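Local coordinates for serine racemase (PDB 4ECL), which is a racemase of the alanine racemase family, pairing a TIM-barrel-like domain with a C-terminal domain rich in strands, at residues A[54-67]-A[77-91]. Numbering follows the deposited sequence.
Sequences EQIGVSSFAVATID and ISSEILILGYTSPSR
Strands 60-63 and 80-83 run side by side and parallel, with Phe61 beside Ile81 and Val63 beside Ile83. Backbone hydrogen bonds join them. Phe61 N donates to Glu80 O, Leu82 N to Phe61 O (2.7 Å) and Val63 N to Leu82 O. Leu84 N, just past the second strand, donates to Val63 O.

Glu54, near the end of helix 46-55, carries the main polar contact. With CG anti to the backbone N (chi1 -174°) and the chain extended, its carboxylate reaches the turn before strand 80-83. OE1 takes three hydrogen bonds there. Ser78 N meets the syn lone pair of Glu54 OE1 at 3.0 Å. Ser79 N comes nearly along the C-O axis. Ser79 OG reaches Glu54 OE1 on the anti side at 2.7 Å. This triple grip on OE1 probably limits the turning of the carboxylate. On the sheet face with Ala62 and Leu82, Ser60 OG donates to Glu80 OE2, which also bonds Tyr217.

Beyond the strands Asp67 and Arg91 form a salt bridge. Arg91 grips Asp67 end-on: NH1 (2.9 Å) and NH2 (3.1 Å) both reach Asp67 OD1, which lies in the guanidinium plane. The carboxylate is turned 46° from that plane. Arg91 NE also forms a salt bridge with Glu94.

Apolar side chains meet on the face of Phe61, Val63, Ile81 and Ile83. Val63 CG2 meets Ile81 CG2 at 3.7 Å and also touches Ile83 CG1. Ser79 CB lies at the edge of the Phe61 ring. Helix 66-74 covers Val63 and Ile81. Past the strand ends, Ile83 CD1 packs on Ile66 CB, Thr87 CG2 meets Ile66 CD1 at 3.8 Å, and Ile66 CG2 sits over one face of the Arg91 guanidinium.

Strand 60-63, helix 66-74 and strand 80-83 form a beta-alpha-beta unit, the repeating element of the TIM barrel found in the N-terminal domain of alanine racemases.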
loop_
_atom_site.group_PDB
_atom_site.type_symbol
_atom_site.label_atom_id
_atom_site.label_comp_id
_atom_site.label_asym_id
_atom_site.label_seq_id
_atom_site.Cartn_x
_atom_site.Cartn_y
_atom_site.Cartn_z
ATOM N N GLU A 54 7.525 0.256 -24.361
ATOM C CA GLU A 54 7.088 0.480 -25.735
ATOM C C GLU A 54 8.194 1.147 -26.554
ATOM O O GLU A 54 8.359 0.866 -27.744
ATOM C CB GLU A 54 5.806 1.311 -25.779
ATOM C CG GLU A 54 5.227 1.451 -27.176
ATOM C CD GLU A 54 3.767 1.896 -27.167
ATOM O OE1 GLU A 54 2.875 1.028 -27.278
ATOM O OE2 GLU A 54 3.512 3.110 -27.061
ATOM N N GLN A 55 8.960 2.026 -25.918
ATOM C CA GLN A 55 10.040 2.695 -26.627
ATOM C C GLN A 55 11.062 1.675 -27.115
ATOM O O GLN A 55 11.541 1.754 -28.249
ATOM C CB GLN A 55 10.711 3.743 -25.740
ATOM C CG GLN A 55 11.830 4.520 -26.432
ATOM C CD GLN A 55 12.585 5.420 -25.473
ATOM O OE1 GLN A 55 11.983 6.180 -24.715
ATOM N NE2 GLN A 55 13.908 5.328 -25.492
ATOM N N ILE A 56 11.378 0.700 -26.270
ATOM C CA ILE A 56 12.396 -0.271 -26.637
ATOM C C ILE A 56 11.869 -1.450 -27.453
ATOM O O ILE A 56 12.624 -2.369 -27.771
ATOM C CB ILE A 56 13.204 -0.757 -25.421
ATOM C CG1 ILE A 56 12.314 -1.472 -24.416
ATOM C CG2 ILE A 56 13.898 0.425 -24.761
ATOM C CD1 ILE A 56 13.104 -2.247 -23.379
ATOM N N GLY A 57 10.583 -1.415 -27.800
ATOM C CA GLY A 57 10.043 -2.360 -28.762
ATOM C C GLY A 57 9.108 -3.430 -28.232
ATOM O O GLY A 57 8.643 -4.265 -29.005
ATOM N N VAL A 58 8.838 -3.438 -26.929
ATOM C CA VAL A 58 7.798 -4.319 -26.401
ATOM C C VAL A 58 6.481 -3.878 -27.024
ATOM O O VAL A 58 6.165 -2.688 -27.032
ATOM C CB VAL A 58 7.702 -4.236 -24.868
ATOM C CG1 VAL A 58 6.500 -5.024 -24.354
ATOM C CG2 VAL A 58 9.002 -4.716 -24.220
ATOM N N SER A 59 5.721 -4.830 -27.562
ATOM C CA SER A 59 4.490 -4.494 -28.271
ATOM C C SER A 59 3.247 -5.227 -27.749
ATOM O O SER A 59 2.265 -5.397 -28.473
ATOM C CB SER A 59 4.676 -4.760 -29.761
ATOM O OG SER A 59 5.414 -5.955 -29.947
ATOM N N SER A 60 3.300 -5.648 -26.490
ATOM C CA SER A 60 2.188 -6.341 -25.846
ATOM C C SER A 60 2.221 -6.167 -24.322
ATOM O O SER A 60 3.247 -6.421 -23.682
ATOM C CB SER A 60 2.234 -7.827 -26.208
ATOM O OG SER A 60 1.026 -8.477 -25.870
ATOM N N PHE A 61 1.095 -5.742 -23.746
ATOM C CA PHE A 61 1.000 -5.478 -22.302
ATOM C C PHE A 61 -0.228 -6.145 -21.668
ATOM O O PHE A 61 -1.270 -6.290 -22.311
ATOM C CB PHE A 61 0.976 -3.960 -22.024
ATOM C CG PHE A 61 2.190 -3.248 -22.539
ATOM C CD1 PHE A 61 3.340 -3.184 -21.778
ATOM C CD2 PHE A 61 2.201 -2.706 -23.814
ATOM C CE1 PHE A 61 4.476 -2.570 -22.271
ATOM C CE2 PHE A 61 3.329 -2.092 -24.317
ATOM C CZ PHE A 61 4.470 -2.020 -23.543
ATOM N N ALA A 62 -0.080 -6.551 -20.408
ATOM C CA ALA A 62 -1.176 -7.106 -19.618
ATOM C C ALA A 62 -1.418 -6.225 -18.388
ATOM O O ALA A 62 -0.467 -5.819 -17.717
ATOM C CB ALA A 62 -0.832 -8.510 -19.180
ATOM N N VAL A 63 -2.685 -5.932 -18.093
ATOM C CA VAL A 63 -3.044 -5.187 -16.890
ATOM C C VAL A 63 -4.118 -5.958 -16.153
ATOM O O VAL A 63 -4.704 -6.885 -16.711
ATOM C CB VAL A 63 -3.610 -3.809 -17.229
ATOM C CG1 VAL A 63 -2.494 -2.872 -17.655
ATOM C CG2 VAL A 63 -4.654 -3.933 -18.320
ATOM N N ALA A 64 -4.384 -5.589 -14.907
ATOM C CA ALA A 64 -5.404 -6.304 -14.137
ATOM C C ALA A 64 -6.816 -5.814 -14.425
ATOM O O ALA A 64 -7.776 -6.581 -14.327
ATOM C CB ALA A 64 -5.119 -6.205 -12.636
ATOM N N THR A 65 -6.952 -4.528 -14.735
ATOM C CA THR A 65 -8.271 -3.913 -14.816
ATOM C C THR A 65 -8.378 -2.979 -16.003
ATOM O O THR A 65 -7.369 -2.507 -16.510
ATOM C CB THR A 65 -8.587 -3.075 -13.559
ATOM O OG1 THR A 65 -7.823 -1.865 -13.594
ATOM C CG2 THR A 65 -8.272 -3.854 -12.275
ATOM N N ILE A 66 -9.607 -2.709 -16.437
ATOM C CA ILE A 66 -9.852 -1.779 -17.533
ATOM C C ILE A 66 -9.333 -0.367 -17.220
ATOM O O ILE A 66 -8.886 0.349 -18.118
ATOM C CB ILE A 66 -11.352 -1.705 -17.900
ATOM C CG1 ILE A 66 -11.550 -0.849 -19.154
ATOM C CG2 ILE A 66 -12.180 -1.157 -16.723
ATOM C CD1 ILE A 66 -12.956 -0.899 -19.712
ATOM N N ASP A 67 -9.379 0.032 -15.951
ATOM C CA ASP A 67 -8.898 1.369 -15.579
ATOM C C ASP A 67 -7.381 1.505 -15.741
ATOM O O ASP A 67 -6.877 2.564 -16.118
ATOM C CB ASP A 67 -9.353 1.736 -14.174
ATOM C CG ASP A 67 -10.862 1.702 -14.042
ATOM O OD1 ASP A 67 -11.508 2.702 -14.409
ATOM O OD2 ASP A 67 -11.395 0.657 -13.616
ATOM N N ILE A 77 0.260 4.783 -24.875
ATOM C CA ILE A 77 0.566 3.406 -25.242
ATOM C C ILE A 77 -0.315 2.991 -26.418
ATOM O O ILE A 77 -1.531 3.129 -26.371
ATOM C CB ILE A 77 0.385 2.439 -24.063
ATOM C CG1 ILE A 77 1.365 2.793 -22.945
ATOM C CG2 ILE A 77 0.637 1.015 -24.509
ATOM C CD1 ILE A 77 2.820 2.768 -23.403
ATOM N N SER A 78 0.306 2.510 -27.483
ATOM C CA SER A 78 -0.431 2.199 -28.700
ATOM C C SER A 78 -0.478 0.703 -28.967
ATOM O O SER A 78 -1.258 0.243 -29.804
ATOM C CB SER A 78 0.204 2.906 -29.894
ATOM O OG SER A 78 1.468 2.335 -30.170
ATOM N N SER A 79 0.360 -0.053 -28.265
ATOM C CA SER A 79 0.403 -1.503 -28.431
ATOM C C SER A 79 -0.834 -2.201 -27.867
ATOM O O SER A 79 -1.659 -1.587 -27.173
ATOM C CB SER A 79 1.655 -2.078 -27.779
ATOM O OG SER A 79 2.811 -1.479 -28.321
ATOM N N GLU A 80 -0.965 -3.490 -28.165
ATOM C CA GLU A 80 -2.084 -4.253 -27.627
ATOM C C GLU A 80 -1.974 -4.360 -26.110
ATOM O O GLU A 80 -0.871 -4.427 -25.543
ATOM C CB GLU A 80 -2.190 -5.641 -28.278
ATOM C CG GLU A 80 -1.002 -6.564 -28.033
ATOM C CD GLU A 80 -1.025 -7.803 -28.925
ATOM O OE1 GLU A 80 -1.900 -7.880 -29.812
ATOM O OE2 GLU A 80 -0.163 -8.692 -28.744
ATOM N N ILE A 81 -3.132 -4.344 -25.459
ATOM C CA ILE A 81 -3.221 -4.450 -24.013
ATOM C C ILE A 81 -4.278 -5.501 -23.663
ATOM O O ILE A 81 -5.380 -5.476 -24.198
ATOM C CB ILE A 81 -3.638 -3.097 -23.390
ATOM C CG1 ILE A 81 -2.668 -1.992 -23.805
ATOM C CG2 ILE A 81 -3.749 -3.206 -21.863
ATOM C CD1 ILE A 81 -3.202 -0.590 -23.564
ATOM N N LEU A 82 -3.929 -6.422 -22.772
ATOM C CA LEU A 82 -4.851 -7.446 -22.303
ATOM C C LEU A 82 -5.245 -7.174 -20.856
ATOM O O LEU A 82 -4.382 -7.064 -19.985
ATOM C CB LEU A 82 -4.187 -8.820 -22.380
ATOM C CG LEU A 82 -4.972 -9.998 -21.802
ATOM C CD1 LEU A 82 -6.299 -10.140 -22.546
ATOM C CD2 LEU A 82 -4.154 -11.294 -21.890
ATOM N N ILE A 83 -6.547 -7.063 -20.603
ATOM C CA ILE A 83 -7.073 -6.983 -19.246
ATOM C C ILE A 83 -7.289 -8.389 -18.732
ATOM O O ILE A 83 -8.146 -9.117 -19.251
ATOM C CB ILE A 83 -8.401 -6.245 -19.225
ATOM C CG1 ILE A 83 -8.220 -4.861 -19.838
ATOM C CG2 ILE A 83 -8.954 -6.154 -17.793
ATOM C CD1 ILE A 83 -9.490 -4.272 -20.328
ATOM N N LEU A 84 -6.517 -8.764 -17.718
ATOM C CA LEU A 84 -6.478 -10.136 -17.218
ATOM C C LEU A 84 -7.675 -10.544 -16.369
ATOM O O LEU A 84 -7.948 -11.738 -16.212
ATOM C CB LEU A 84 -5.220 -10.346 -16.389
ATOM C CG LEU A 84 -3.909 -10.179 -17.128
ATOM C CD1 LEU A 84 -2.754 -10.171 -16.142
ATOM C CD2 LEU A 84 -3.784 -11.339 -18.128
ATOM N N GLY A 85 -8.368 -9.563 -15.802
ATOM C CA GLY A 85 -9.468 -9.848 -14.895
ATOM C C GLY A 85 -10.829 -9.396 -15.400
ATOM O O GLY A 85 -10.972 -8.969 -16.548
ATOM N N TYR A 86 -11.833 -9.485 -14.534
ATOM C CA TYR A 86 -13.195 -9.126 -14.900
ATOM C C TYR A 86 -13.292 -7.674 -15.341
ATOM O O TYR A 86 -12.644 -6.813 -14.768
ATOM C CB TYR A 86 -14.116 -9.369 -13.701
ATOM C CG TYR A 86 -15.490 -8.738 -13.792
ATOM C CD1 TYR A 86 -15.721 -7.456 -13.307
ATOM C CD2 TYR A 86 -16.567 -9.439 -14.330
ATOM C CE1 TYR A 86 -16.980 -6.882 -13.371
ATOM C CE2 TYR A 86 -17.833 -8.871 -14.398
ATOM C CZ TYR A 86 -18.032 -7.592 -13.914
ATOM O OH TYR A 86 -19.285 -7.017 -13.975
ATOM N N THR A 87 -14.097 -7.405 -16.362
ATOM C CA THR A 87 -14.499 -6.035 -16.655
ATOM C C THR A 87 -16.009 -5.999 -16.786
ATOM O O THR A 87 -16.571 -6.750 -17.575
ATOM C CB THR A 87 -13.895 -5.524 -17.962
ATOM O OG1 THR A 87 -12.471 -5.463 -17.839
ATOM C CG2 THR A 87 -14.429 -4.139 -18.308
ATOM N N SER A 88 -16.665 -5.140 -16.008
ATOM C CA SER A 88 -18.112 -4.966 -16.108
ATOM C C SER A 88 -18.561 -4.765 -17.552
ATOM O O SER A 88 -18.083 -3.872 -18.235
ATOM C CB SER A 88 -18.580 -3.781 -15.255
ATOM O OG SER A 88 -19.999 -3.672 -15.299
ATOM N N PRO A 89 -19.494 -5.599 -18.020
ATOM C CA PRO A 89 -19.977 -5.453 -19.396
ATOM C C PRO A 89 -20.589 -4.081 -19.651
ATOM O O PRO A 89 -20.723 -3.668 -20.804
ATOM C CB PRO A 89 -21.040 -6.549 -19.507
ATOM C CG PRO A 89 -20.575 -7.599 -18.551
ATOM C CD PRO A 89 -20.029 -6.811 -17.378
ATOM N N SER A 90 -20.940 -3.373 -18.583
ATOM C CA SER A 90 -21.525 -2.049 -18.713
ATOM C C SER A 90 -20.498 -1.064 -19.241
ATOM O O SER A 90 -20.837 0.058 -19.615
ATOM C CB SER A 90 -22.076 -1.558 -17.369
ATOM O OG SER A 90 -21.035 -1.347 -16.430
ATOM N N ARG A 91 -19.238 -1.480 -19.265
ATOM C CA ARG A 91 -18.179 -0.616 -19.768
ATOM C C ARG A 91 -17.665 -1.133 -21.104
ATOM O O ARG A 91 -16.535 -0.857 -21.494
ATOM C CB ARG A 91 -17.043 -0.486 -18.740
ATOM C CG ARG A 91 -17.477 0.180 -17.428
ATOM C CD ARG A 91 -16.305 0.402 -16.461
ATOM N NE ARG A 91 -15.445 1.508 -16.877
ATOM C CZ ARG A 91 -14.364 1.910 -16.217
ATOM N NH1 ARG A 91 -13.998 1.302 -15.097
ATOM N NH2 ARG A 91 -13.646 2.923 -16.677
HETATM O O HOH W 1 3.073 4.501 -28.996
HETATM O O HOH W 2 0.758 -3.958 -30.840
HETATM O O HOH W 3 -11.520 -4.386 -15.434
#